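Local coordinates for protein chitosanase (PDB 7C6C) that hydrolyses internal beta-(1->4) linkages between D-glucosamine residues of partly acetylated chitosan, as a secreted family 46 glycoside hydrolase of the lysozyme clan, at residues D35-T40 with D202-S207; I145-G150 with D186-D191; A44-A49 with H116-P121; M193-A196 with T200-E203; L14-E19 with T23-G28. One frame throughout, in Å; residues are numbered along the deposited sequence. Where two conformers were deposited one is given.

Contact 1 (D35-T40 with D202-S207)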
# COMPACT_ATOMS: atom_id res chain seq x y z
N ASP A 35 13.36 6.34 4.89
CA ASP A 35 12.16 6.50 5.69
C ASP A 35 12.18 5.60 6.91
O ASP A 35 11.12 5.33 7.50
CB ASP A 35 10.92 6.23 4.85
CG ASP A 35 10.87 4.81 4.31
OD1 ASP A 35 11.90 4.09 4.38
OD2 ASP A 35 9.79 4.41 3.84
N GLY A 36 13.36 5.11 7.29
CA GLY A 36 13.50 4.20 8.40
C GLY A 36 13.14 2.77 8.09
O GLY A 36 13.27 1.91 8.98
N ARG A 37 12.70 2.47 6.88
CA ARG A 37 12.15 1.15 6.58
C ARG A 37 13.13 0.25 5.82
O ARG A 37 12.75 -0.85 5.42
CB ARG A 37 10.80 1.26 5.86
CG ARG A 37 9.77 2.01 6.70
CD ARG A 37 8.39 1.90 6.08
NE ARG A 37 7.38 2.59 6.89
CZ ARG A 37 7.03 3.86 6.73
NH1 ARG A 37 7.61 4.60 5.79
NH2 ARG A 37 6.11 4.39 7.52
N GLY A 38 14.37 0.69 5.63
CA GLY A 38 15.34 -0.13 4.92
C GLY A 38 15.10 -0.04 3.43
O GLY A 38 15.01 1.06 2.87
N TYR A 39 15.01 -1.19 2.76
CA TYR A 39 14.65 -1.22 1.35
C TYR A 39 13.14 -1.35 1.22
O TYR A 39 12.51 -2.15 1.93
CB TYR A 39 15.28 -2.42 0.66
CG TYR A 39 16.71 -2.28 0.19
CD1 TYR A 39 17.12 -1.20 -0.57
CD2 TYR A 39 17.64 -3.28 0.48
CE1 TYR A 39 18.43 -1.11 -1.02
CE2 TYR A 39 18.93 -3.19 0.03
CZ TYR A 39 19.33 -2.10 -0.71
OH TYR A 39 20.63 -2.04 -1.16
N THR A 40 12.58 -0.62 0.26
CA THR A 40 11.18 -0.72 -0.15
C THR A 40 11.14 -1.45 -1.49
O THR A 40 11.84 -1.06 -2.43
CB THR A 40 10.60 0.69 -0.27
OG1 THR A 40 10.67 1.33 1.00
CG2 THR A 40 9.16 0.68 -0.72
N ASP A 202 9.47 12.98 5.45
CA ASP A 202 9.86 13.45 4.13
C ASP A 202 9.14 12.69 3.03
O ASP A 202 8.58 13.28 2.10
CB ASP A 202 11.37 13.30 3.93
CG ASP A 202 12.18 14.41 4.59
OD1 ASP A 202 11.59 15.34 5.17
OD2 ASP A 202 13.42 14.33 4.51
N GLU A 203 9.14 11.36 3.12
CA GLU A 203 8.52 10.56 2.08
C GLU A 203 7.01 10.74 2.05
O GLU A 203 6.41 10.87 0.98
CB GLU A 203 8.90 9.09 2.25
CG GLU A 203 8.42 8.19 1.12
CD GLU A 203 9.12 8.46 -0.20
OE1 GLU A 203 10.23 9.04 -0.20
OE2 GLU A 203 8.56 8.10 -1.25
N TRP A 204 6.37 10.79 3.23
CA TRP A 204 4.92 10.84 3.25
C TRP A 204 4.40 12.21 2.83
O TRP A 204 3.36 12.30 2.16
CB TRP A 204 4.39 10.43 4.62
CG TRP A 204 4.34 8.95 4.79
CD1 TRP A 204 4.90 8.00 3.97
CD2 TRP A 204 3.64 8.23 5.81
NE1 TRP A 204 4.61 6.75 4.44
CE2 TRP A 204 3.83 6.86 5.57
CE3 TRP A 204 2.88 8.63 6.92
CZ2 TRP A 204 3.29 5.88 6.39
CZ3 TRP A 204 2.33 7.65 7.72
CH2 TRP A 204 2.55 6.29 7.46
N ARG A 205 5.13 13.26 3.16
CA ARG A 205 4.72 14.60 2.75
C ARG A 205 4.72 14.70 1.22
O ARG A 205 3.88 15.38 0.65
CB ARG A 205 5.62 15.67 3.39
CG ARG A 205 5.19 16.03 4.81
CD ARG A 205 6.20 16.89 5.57
NE ARG A 205 5.82 16.97 6.98
CZ ARG A 205 6.66 17.18 7.99
NH1 ARG A 205 6.20 17.23 9.23
NH2 ARG A 205 7.96 17.35 7.77
N GLU A 206 5.64 14.01 0.57
CA GLU A 206 5.72 14.00 -0.88
C GLU A 206 4.67 13.11 -1.53
O GLU A 206 4.58 13.08 -2.76
CB GLU A 206 7.12 13.57 -1.33
CG GLU A 206 8.06 14.74 -1.60
CD GLU A 206 7.56 15.65 -2.70
OE1 GLU A 206 7.05 16.75 -2.39
OE2 GLU A 206 7.66 15.26 -3.89
N SER A 207 3.88 12.38 -0.73
CA SER A 207 2.90 11.43 -1.24
C SER A 207 1.47 11.93 -1.12
O SER A 207 0.55 11.21 -1.53
CB SER A 207 3.03 10.10 -0.49
OG SER A 207 2.41 10.18 0.78
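R37 meets W204 with the end of its guanidinium group: NH2 lies 3.4 Å from CZ2 of the indole, and NH1 is 3.9 Å from W204 NE1. The two side chains run at about a right angle, and the approach is oblique, although their planes are only 17° apart. An arginine suits this place because its chain, extended from CG to NE, spans the gap while its end still serves a carboxylate. R37 NH1 forms a salt bridge with D35 OD2 at 2.9 Å, D35 OD2 lying in the guanidinium plane, and also bonds T200 OG1. The other oxygen, D35 OD1, accepts from R37 N at 3.1 Å, which makes an Asx turn. Both donors approach from above the carboxylate plane, and together they restrict the rotation of D35, the nucleophile by similarity with related enzymes. D35 CB also packs on E203 CB at 4.4 Å. G36 and G38 have positive phi, a backbone shape that glycine takes easily. W204, its CG anti to the carbonyl carbon (chi1 -82°), leans from helix 201-205 against H147 and helix 177-193, while R37, in the loop just before strand 39-41, rests on T47 of the neighbouring strand 46-47.

Contact 2 (I145-G150 with D186-D191)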
# COMPACT_ATOMS: atom_id res chain seq x y z
N ILE A 145 -1.64 -0.33 2.26
CA ILE A 145 -0.35 -0.55 1.61
C ILE A 145 0.66 0.48 2.06
O ILE A 145 1.83 0.16 2.33
CB ILE A 145 -0.51 -0.60 0.08
CG1 ILE A 145 -1.16 -1.93 -0.33
CG2 ILE A 145 0.83 -0.41 -0.61
CD1 ILE A 145 -1.62 -1.96 -1.75
N GLN A 146 0.25 1.75 2.18
CA GLN A 146 1.19 2.78 2.58
C GLN A 146 1.39 2.82 4.10
O GLN A 146 2.52 2.95 4.58
CB GLN A 146 0.76 4.15 2.06
CG GLN A 146 1.71 5.26 2.51
CD GLN A 146 1.42 6.60 1.87
OE1 GLN A 146 0.26 6.96 1.62
NE2 GLN A 146 2.47 7.38 1.64
N HIS A 147 0.30 2.71 4.86
CA HIS A 147 0.34 2.97 6.30
C HIS A 147 0.57 1.72 7.13
O HIS A 147 0.93 1.83 8.31
CB HIS A 147 -0.96 3.64 6.74
CG HIS A 147 -1.16 5.00 6.14
ND1 HIS A 147 -0.97 6.16 6.85
CD2 HIS A 147 -1.54 5.37 4.90
CE1 HIS A 147 -1.23 7.20 6.07
NE2 HIS A 147 -1.58 6.74 4.87
N GLY A 148 0.36 0.53 6.57
CA GLY A 148 0.44 -0.70 7.32
C GLY A 148 -0.80 -0.96 8.15
O GLY A 148 -1.62 -0.07 8.39
N ASP A 149 -0.91 -2.20 8.63
CA ASP A 149 -2.03 -2.62 9.48
C ASP A 149 -1.58 -2.85 10.92
O ASP A 149 -2.06 -3.76 11.60
CB ASP A 149 -2.70 -3.87 8.91
CG ASP A 149 -4.08 -4.12 9.51
OD1 ASP A 149 -4.72 -3.17 10.00
OD2 ASP A 149 -4.53 -5.29 9.48
N GLY A 150 -0.66 -2.02 11.42
CA GLY A 150 -0.16 -2.15 12.77
C GLY A 150 -1.05 -1.47 13.79
O GLY A 150 -2.21 -1.15 13.53
N ASP A 186 -9.47 13.41 4.47
CA ASP A 186 -8.93 14.50 5.28
C ASP A 186 -8.01 13.97 6.37
O ASP A 186 -6.92 14.50 6.60
CB ASP A 186 -10.07 15.28 5.93
CG ASP A 186 -10.85 16.12 4.95
OD1 ASP A 186 -10.39 16.30 3.80
OD2 ASP A 186 -11.92 16.63 5.35
N VAL A 187 -8.46 12.94 7.09
CA VAL A 187 -7.68 12.35 8.16
C VAL A 187 -6.38 11.77 7.62
O VAL A 187 -5.30 11.95 8.21
CB VAL A 187 -8.52 11.28 8.90
CG1 VAL A 187 -7.64 10.39 9.76
CG2 VAL A 187 -9.61 11.95 9.73
N ARG A 188 -6.45 11.09 6.47
CA ARG A 188 -5.23 10.53 5.89
C ARG A 188 -4.27 11.63 5.45
O ARG A 188 -3.07 11.52 5.67
CB ARG A 188 -5.58 9.60 4.73
CG ARG A 188 -4.36 8.93 4.15
CD ARG A 188 -4.71 7.86 3.14
NE ARG A 188 -3.49 7.23 2.64
CZ ARG A 188 -3.41 6.52 1.52
NH1 ARG A 188 -4.49 6.35 0.77
NH2 ARG A 188 -2.24 6.01 1.15
N TYR A 189 -4.79 12.69 4.82
CA TYR A 189 -3.94 13.81 4.44
C TYR A 189 -3.20 14.36 5.65
O TYR A 189 -1.99 14.59 5.60
CB TYR A 189 -4.79 14.92 3.81
CG TYR A 189 -4.00 16.16 3.46
CD1 TYR A 189 -3.37 16.27 2.22
CD2 TYR A 189 -3.87 17.20 4.36
CE1 TYR A 189 -2.64 17.40 1.90
CE2 TYR A 189 -3.13 18.33 4.05
CZ TYR A 189 -2.53 18.42 2.81
OH TYR A 189 -1.79 19.54 2.48
N ASP A 190 -3.92 14.58 6.75
CA ASP A 190 -3.29 15.11 7.96
C ASP A 190 -2.21 14.17 8.47
O ASP A 190 -1.16 14.62 8.94
CB ASP A 190 -4.35 15.34 9.04
CG ASP A 190 -5.27 16.51 8.72
OD1 ASP A 190 -4.91 17.34 7.86
OD2 ASP A 190 -6.35 16.58 9.33
N ASP A 191 -2.45 12.87 8.39
CA ASP A 191 -1.46 11.91 8.87
C ASP A 191 -0.22 11.89 7.99
O ASP A 191 0.90 11.77 8.49
CB ASP A 191 -2.08 10.52 8.97
CG ASP A 191 -1.16 9.55 9.66
OD1 ASP A 191 -0.89 9.79 10.85
OD2 ASP A 191 -0.71 8.57 9.03
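H147 and R188 join two helices of the alpha-helical glycoside hydrolase 46 fold: the C-terminal turn of helix 134-147 meets the later part of helix 177-193 through a buried polar contact. H147 NE2 accepts from R188 NE at 3.0 Å, with the imidazole and guanidinium planes 68° apart and the donor tilted 23° from the ring plane. Since H147 ND1 donates to the backbone oxygen of D154, the two ring nitrogens have opposite roles, consistent with a neutral ring protonated at ND1. Histidine suits the site because one flat ring can accept on one edge and donate on another. R188, with CG anti to its own N (chi1 -176°) and its chain extended to NE, is long enough to cross between the helices, and its methylenes CG and CD pass close to H147 NE2. Its charge is met by D142 through NH1, which probably eases the burial of the arginine. G148, with positive phi, ends the helix directly after H147 and lets the chain turn away. Q146, whose NE2 bonds S207 OG, completes the grip with its amide oxygen: R188 NH2 donates to Q146 OE1 at 2.7 Å, in the carbonyl plane and on a lone pair.

Contact 3 (A44-A49 with H116-P121)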
# COMPACT_ATOMS: atom_id res chain seq x y z
N ALA A 44 4.00 -3.92 -3.45
CA ALA A 44 3.38 -3.29 -2.30
C ALA A 44 4.33 -2.39 -1.54
O ALA A 44 3.98 -1.91 -0.46
CB ALA A 44 2.81 -4.36 -1.36
N GLY A 45 5.53 -2.17 -2.06
CA GLY A 45 6.53 -1.51 -1.22
C GLY A 45 6.79 -2.29 0.05
O GLY A 45 6.82 -1.72 1.14
N PHE A 46 6.93 -3.61 -0.07
CA PHE A 46 7.32 -4.44 1.06
C PHE A 46 8.67 -3.95 1.59
O PHE A 46 9.60 -3.74 0.80
CB PHE A 46 7.50 -5.89 0.61
CG PHE A 46 6.33 -6.48 -0.17
CD1 PHE A 46 5.22 -6.99 0.49
CD2 PHE A 46 6.41 -6.64 -1.55
CE1 PHE A 46 4.20 -7.59 -0.22
CE2 PHE A 46 5.39 -7.24 -2.25
CZ PHE A 46 4.28 -7.71 -1.59
N THR A 47 8.81 -3.80 2.90
CA THR A 47 10.03 -3.21 3.43
C THR A 47 10.82 -4.21 4.27
O THR A 47 10.27 -5.15 4.86
CB THR A 47 9.76 -1.94 4.23
OG1 THR A 47 8.83 -2.22 5.28
CG2 THR A 47 9.21 -0.83 3.34
N THR A 48 12.14 -3.99 4.34
CA THR A 48 13.00 -4.86 5.12
C THR A 48 12.95 -4.58 6.62
O THR A 48 13.27 -5.47 7.40
CB THR A 48 14.44 -4.84 4.58
OG1 THR A 48 14.94 -3.50 4.54
CG2 THR A 48 14.49 -5.42 3.19
N ALA A 49 12.52 -3.39 7.06
CA ALA A 49 12.42 -3.14 8.49
C ALA A 49 11.17 -3.77 9.12
O ALA A 49 11.17 -4.04 10.32
CB ALA A 49 12.41 -1.63 8.78
N HIS A 116 -2.53 -11.49 1.58
CA HIS A 116 -2.67 -11.84 2.99
C HIS A 116 -2.47 -10.64 3.90
O HIS A 116 -3.17 -10.50 4.91
CB HIS A 116 -1.67 -12.94 3.33
CG HIS A 116 -1.73 -13.40 4.75
ND1 HIS A 116 -2.84 -14.02 5.28
CD2 HIS A 116 -0.82 -13.33 5.74
CE1 HIS A 116 -2.60 -14.32 6.55
NE2 HIS A 116 -1.38 -13.91 6.86
N LEU A 117 -1.52 -9.76 3.58
CA LEU A 117 -1.18 -8.65 4.46
C LEU A 117 -1.98 -7.39 4.18
O LEU A 117 -2.19 -6.59 5.09
CB LEU A 117 0.30 -8.30 4.35
CG LEU A 117 1.32 -9.35 4.82
CD1 LEU A 117 2.70 -8.72 4.88
CD2 LEU A 117 0.94 -9.93 6.17
N TYR A 118 -2.40 -7.17 2.94
CA TYR A 118 -2.97 -5.88 2.56
C TYR A 118 -4.39 -6.00 2.00
O TYR A 118 -5.31 -5.40 2.56
CB TYR A 118 -2.04 -5.11 1.61
CG TYR A 118 -0.57 -5.15 2.00
CD1 TYR A 118 -0.15 -4.73 3.26
CD2 TYR A 118 0.39 -5.63 1.11
CE1 TYR A 118 1.20 -4.79 3.62
CE2 TYR A 118 1.72 -5.69 1.46
CZ TYR A 118 2.13 -5.27 2.71
OH TYR A 118 3.46 -5.33 3.03
N TYR A 119 -4.60 -6.76 0.93
CA TYR A 119 -5.93 -6.77 0.33
C TYR A 119 -6.99 -7.34 1.26
O TYR A 119 -8.02 -6.70 1.50
CB TYR A 119 -5.94 -7.51 -1.00
CG TYR A 119 -7.31 -7.51 -1.63
CD1 TYR A 119 -7.90 -6.33 -2.07
CD2 TYR A 119 -8.03 -8.69 -1.77
CE1 TYR A 119 -9.17 -6.32 -2.63
CE2 TYR A 119 -9.30 -8.69 -2.34
CZ TYR A 119 -9.86 -7.51 -2.77
OH TYR A 119 -11.11 -7.49 -3.34
N GLN A 120 -6.77 -8.55 1.78
CA GLN A 120 -7.78 -9.14 2.66
C GLN A 120 -8.01 -8.32 3.92
O GLN A 120 -9.18 -8.08 4.27
CB GLN A 120 -7.50 -10.62 2.94
CG GLN A 120 -7.47 -11.51 1.70
CD GLN A 120 -8.78 -11.54 0.95
OE1 GLN A 120 -9.85 -11.32 1.52
NE2 GLN A 120 -8.71 -11.83 -0.34
N PRO A 121 -6.98 -7.85 4.63
CA PRO A 121 -7.25 -6.97 5.77
C PRO A 121 -7.98 -5.70 5.40
O PRO A 121 -8.85 -5.24 6.15
CB PRO A 121 -5.86 -6.72 6.36
CG PRO A 121 -5.10 -7.96 6.00
CD PRO A 121 -5.57 -8.29 4.61
O HOH W 1 3.87 -2.39 2.45
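Strand 46-47, an outer strand of the small three-stranded antiparallel sheet, and the turn leading into it pack here on the long helix 104-128, tying the sheet to the helical body of the glycoside hydrolase 46 fold. The contact is built round Y118, modelled in two conformers; in the one described its ring reaches out of the helix to A44 and F46, with CG anti to the carbonyl carbon (chi1 -43°). A44 CB then lies 3.3 Å from Y118 CE2. The small methyl of A44 rests against both the tyrosine ring and one face of the F46 ring. F46 meets the same corner of the tyrosine: F46 CE1 is 3.5 Å from Y118 CE2. The two rings are inclined by 37° with centroids 5.9 Å apart, so they form neither a stack nor a T-shaped pair. F46 CD1 sits at the edge of the tyrosine ring, in its plane. A phenylalanine suits this buried position, where helices 52-63 and 104-128 both supply neighbours, V56 and V113 among them. L117 CB, from the tyrosine's own helix, lies over the centre of one face of the Y118 ring. The helix is irregular here, with a wider pi-type turn at 116-119 and a kink at P121, which lacks a backbone N-H. G45, with positive phi, turns the chain between A44 and F46. A tyrosine adds a polar tip to this apolar contact: a water donates to A44 O at 3.0 Å and makes a weak bond, also 3.0 Å, with Y118 OH.

Contact 4 (M193-A196 with T200-E203)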
# COMPACT_ATOMS: atom_id res chain seq x y z
N MET A 193 0.92 14.42 6.30
CA MET A 193 1.63 15.68 6.48
C MET A 193 2.37 15.73 7.81
O MET A 193 3.43 16.36 7.89
CB MET A 193 0.65 16.85 6.37
CG MET A 193 0.16 17.03 4.94
SD MET A 193 1.45 17.54 3.79
CE MET A 193 1.58 19.29 4.18
N ASN A 194 1.85 15.10 8.85
CA ASN A 194 2.46 15.16 10.18
C ASN A 194 2.31 13.81 10.87
O ASN A 194 1.57 13.67 11.85
CB ASN A 194 1.86 16.30 11.00
CG ASN A 194 2.26 17.66 10.47
OD1 ASN A 194 3.42 18.06 10.56
ND2 ASN A 194 1.30 18.38 9.91
N PRO A 195 3.01 12.79 10.38
CA PRO A 195 2.89 11.47 10.99
C PRO A 195 3.54 11.44 12.36
O PRO A 195 4.46 12.20 12.66
CB PRO A 195 3.66 10.56 10.02
CG PRO A 195 4.61 11.46 9.33
CD PRO A 195 3.93 12.80 9.23
N ALA A 196 3.03 10.53 13.20
CA ALA A 196 3.67 10.29 14.49
C ALA A 196 5.09 9.77 14.31
O ALA A 196 5.98 10.07 15.11
CB ALA A 196 2.84 9.32 15.32
N THR A 200 9.37 8.90 8.64
CA THR A 200 8.67 8.82 7.37
C THR A 200 8.11 10.16 6.89
O THR A 200 7.39 10.20 5.89
CB THR A 200 7.57 7.74 7.44
OG1 THR A 200 7.17 7.38 6.11
CG2 THR A 200 6.35 8.23 8.23
N ARG A 201 8.42 11.24 7.60
CA ARG A 201 7.90 12.56 7.24
C ARG A 201 8.20 13.01 5.83
O ARG A 201 7.30 13.40 5.10
CB ARG A 201 8.48 13.62 8.18
CG ARG A 201 7.89 13.64 9.56
CD ARG A 201 8.79 14.48 10.45
NE ARG A 201 8.13 14.95 11.65
CZ ARG A 201 8.76 15.50 12.68
NH1 ARG A 201 8.07 15.90 13.74
NH2 ARG A 201 10.07 15.65 12.65
N ASP A 202 9.47 12.98 5.45
CA ASP A 202 9.86 13.45 4.13
C ASP A 202 9.14 12.69 3.03
O ASP A 202 8.58 13.28 2.10
CB ASP A 202 11.37 13.30 3.93
CG ASP A 202 12.18 14.41 4.59
OD1 ASP A 202 11.59 15.34 5.17
OD2 ASP A 202 13.42 14.33 4.51
N GLU A 203 9.14 11.36 3.12
CA GLU A 203 8.52 10.56 2.08
C GLU A 203 7.01 10.74 2.05
O GLU A 203 6.41 10.87 0.98
CB GLU A 203 8.90 9.09 2.25
CG GLU A 203 8.42 8.19 1.12
CD GLU A 203 9.12 8.46 -0.20
OE1 GLU A 203 10.23 9.04 -0.20
OE2 GLU A 203 8.56 8.10 -1.25
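P195 packs on T200 and R201 in a contact made across the segments by apolar atoms alone. Its CG lies 3.8 Å from the T200 methyl CG2, and the neighbouring CB touches the same methyl. On the other side of the contact R201 CG is 3.9 Å from P195 CG and also meets the ring's CD. The pyrrolidine ring thus presents one corner to two successive residues, and both side chains pass it at a slant. A proline suits the place: its ring is compact and apolar, and it limits the backbone freedom of the loop that follows helix 177-193. On T200 the branch decides the outcome. OG1 is anti to the backbone N (chi1 -163°), which leaves CG2 between N and the carbonyl carbon, where it meets the proline. R201 meets the ring with its CG methylene alone; from there its extended chain leads away.

The polar groups work outward. T200 OG1 accepts from R37 NH1, so a single beta-branched residue serves the proline with its methyl and the active-site loop with its hydroxyl. M193 O and N194 OD1 both accept from R205, joining the end of the long helix to the next. N194 leaves helical geometry, and T200 occupies the N-cap position of helix 201-205 without a capping bond from its side chain. Together these features make a short loop linking helix 177-193 to helix 201-205, with P195 packed on the start of the second helix, beside the probable nucleophile D35.

Contact 5 (L14-E19 with T23-G28)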
# COMPACT_ATOMS: atom_id res chain seq x y z
N LEU A 14 -4.14 2.50 -9.62
CA LEU A 14 -4.01 3.75 -8.87
C LEU A 14 -2.84 3.68 -7.89
O LEU A 14 -1.96 4.54 -7.90
CB LEU A 14 -5.32 4.05 -8.13
CG LEU A 14 -6.47 4.50 -9.03
CD1 LEU A 14 -7.80 4.38 -8.30
CD2 LEU A 14 -6.24 5.93 -9.52
N THR A 15 -2.79 2.62 -7.08
CA THR A 15 -1.68 2.45 -6.15
C THR A 15 -0.35 2.44 -6.89
O THR A 15 0.63 3.03 -6.43
CB THR A 15 -1.86 1.18 -5.33
OG1 THR A 15 -3.01 1.34 -4.48
CG2 THR A 15 -0.64 0.88 -4.48
N SER A 16 -0.31 1.79 -8.06
CA SER A 16 0.93 1.73 -8.83
C SER A 16 1.38 3.12 -9.26
O SER A 16 2.59 3.42 -9.24
CB SER A 16 0.73 0.81 -10.02
OG SER A 16 1.93 0.60 -10.74
N ILE A 17 0.45 4.00 -9.64
CA ILE A 17 0.82 5.38 -9.93
C ILE A 17 1.43 6.02 -8.69
O ILE A 17 2.49 6.67 -8.75
CB ILE A 17 -0.40 6.18 -10.41
CG1 ILE A 17 -0.86 5.69 -11.79
CG2 ILE A 17 -0.07 7.68 -10.42
CD1 ILE A 17 -2.24 6.21 -12.17
N PHE A 18 0.76 5.85 -7.55
CA PHE A 18 1.21 6.50 -6.33
C PHE A 18 2.58 6.00 -5.89
O PHE A 18 3.38 6.77 -5.35
CB PHE A 18 0.19 6.29 -5.20
CG PHE A 18 -1.22 6.69 -5.56
CD1 PHE A 18 -1.49 7.72 -6.47
CD2 PHE A 18 -2.28 6.02 -4.98
CE1 PHE A 18 -2.80 8.06 -6.78
CE2 PHE A 18 -3.59 6.36 -5.29
CZ PHE A 18 -3.85 7.38 -6.19
N GLU A 19 2.88 4.73 -6.12
CA GLU A 19 4.14 4.14 -5.67
C GLU A 19 5.27 4.36 -6.68
O GLU A 19 6.41 4.63 -6.28
CB GLU A 19 3.97 2.64 -5.42
CG GLU A 19 2.88 2.29 -4.43
CD GLU A 19 3.29 2.51 -2.99
OE1 GLU A 19 4.36 2.00 -2.59
OE2 GLU A 19 2.55 3.20 -2.26
N THR A 23 1.10 2.94 -14.37
CA THR A 23 0.01 2.01 -14.12
C THR A 23 0.44 0.56 -14.19
O THR A 23 -0.34 -0.33 -13.84
CB THR A 23 -1.14 2.24 -15.11
OG1 THR A 23 -0.64 2.09 -16.44
CG2 THR A 23 -1.77 3.62 -14.93
N GLU A 24 1.67 0.29 -14.65
CA GLU A 24 2.19 -1.07 -14.71
C GLU A 24 2.78 -1.43 -13.35
O GLU A 24 3.75 -0.81 -12.91
CB GLU A 24 3.26 -1.17 -15.79
CG GLU A 24 3.89 -2.55 -15.87
CD GLU A 24 5.04 -2.61 -16.85
OE1 GLU A 24 6.10 -2.00 -16.57
OE2 GLU A 24 4.90 -3.27 -17.89
N ILE A 25 2.21 -2.44 -12.70
CA ILE A 25 2.68 -2.83 -11.38
C ILE A 25 4.14 -3.24 -11.44
O ILE A 25 4.54 -4.06 -12.28
CB ILE A 25 1.79 -3.94 -10.80
CG1 ILE A 25 0.35 -3.43 -10.59
CG2 ILE A 25 2.37 -4.44 -9.49
CD1 ILE A 25 -0.62 -4.55 -10.28
N GLN A 26 4.96 -2.67 -10.55
CA GLN A 26 6.42 -2.85 -10.58
C GLN A 26 6.85 -3.91 -9.56
O GLN A 26 7.19 -3.60 -8.42
CB GLN A 26 7.12 -1.53 -10.30
CG GLN A 26 6.84 -0.47 -11.35
CD GLN A 26 7.40 -0.87 -12.68
OE1 GLN A 26 8.61 -1.04 -12.83
NE2 GLN A 26 6.52 -1.02 -13.67
N TYR A 27 6.89 -5.16 -10.00
CA TYR A 27 7.34 -6.23 -9.12
C TYR A 27 8.83 -6.18 -8.84
O TYR A 27 9.28 -6.72 -7.82
CB TYR A 27 6.96 -7.59 -9.71
CG TYR A 27 5.49 -7.91 -9.66
CD1 TYR A 27 4.61 -7.42 -10.62
CD2 TYR A 27 4.97 -8.71 -8.65
CE1 TYR A 27 3.26 -7.72 -10.57
CE2 TYR A 27 3.63 -9.02 -8.60
CZ TYR A 27 2.78 -8.53 -9.56
OH TYR A 27 1.44 -8.85 -9.50
N GLY A 28 9.62 -5.57 -9.72
CA GLY A 28 11.06 -5.57 -9.56
C GLY A 28 11.63 -4.39 -8.84
O GLY A 28 12.84 -4.34 -8.63
O HOH W 2 3.88 -0.42 -9.13
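The backbone of helix 5-20 and the non-regular segment after it fold back on each other, with S16 and T23 nearest at 5.4 Å between their CA atoms. S16 fills the junction. Its hydroxyl is turned anti to the backbone N (chi1 -174°), towards the returning chain, and its hydrogen-bond partner there is the carbonyl oxygen of T22. OG also approaches E24 O closely, at 3.2 Å, and I25 CA at 3.6 Å. A serine suits so close a passage, since it is small and can still satisfy polar groups: a water donates to S16 OG at 2.7 Å. The same water accepts from Q26 N at 2.9 Å, bridging the helix side chain to the backbone of the loop.

Q26 curls back to steady the loop itself. Its NE2 donates to E24 O at 2.9 Å in a nearly straight bond (169°), although the donor stands above the carbonyl plane, and also reaches E24 OE1 at 3.1 Å, on that oxygen's anti lone pair. Both acceptors lie in the plane of the glutamine amide, so the pair of bonds fixes its orientation.

I17 and T23 form the apolar part. They lie side by side, pointing the same way, with I17 CD1 3.8 Å from the T23 methyl CG2; both are beta-branched and apolar where they meet. Both touch I241 of strand 237-241, and I17 also meets F239 there. Further along the helix, E19, the predicted proton donor, makes a salt bridge with R210 of helix 209-219 in the conformer described, while the loop runs on towards strand 30-32.

How the contacts relate
From the N terminus, contact 5 closes first, a short return of the chain after helix 5-20, on its way to strand 30-32. Contact 1 then opens just ahead of strand 39-41 and shuts only at helix 201-205, enclosing a mostly helical span. Nested within it are contact 3, which ties strand 46-47 to helix 104-128, and contact 2, which ties helix 134-147 to helix 177-193; these two follow in series. Contact 4 closes the short loop after helix 177-193 and shares D202 and E203 with contact 1. Contacts 1 and 2 meet where S207 and W204 touch Q146, and contacts 1 and 3 meet where strands 39-41 and 46-47 run as neighbours.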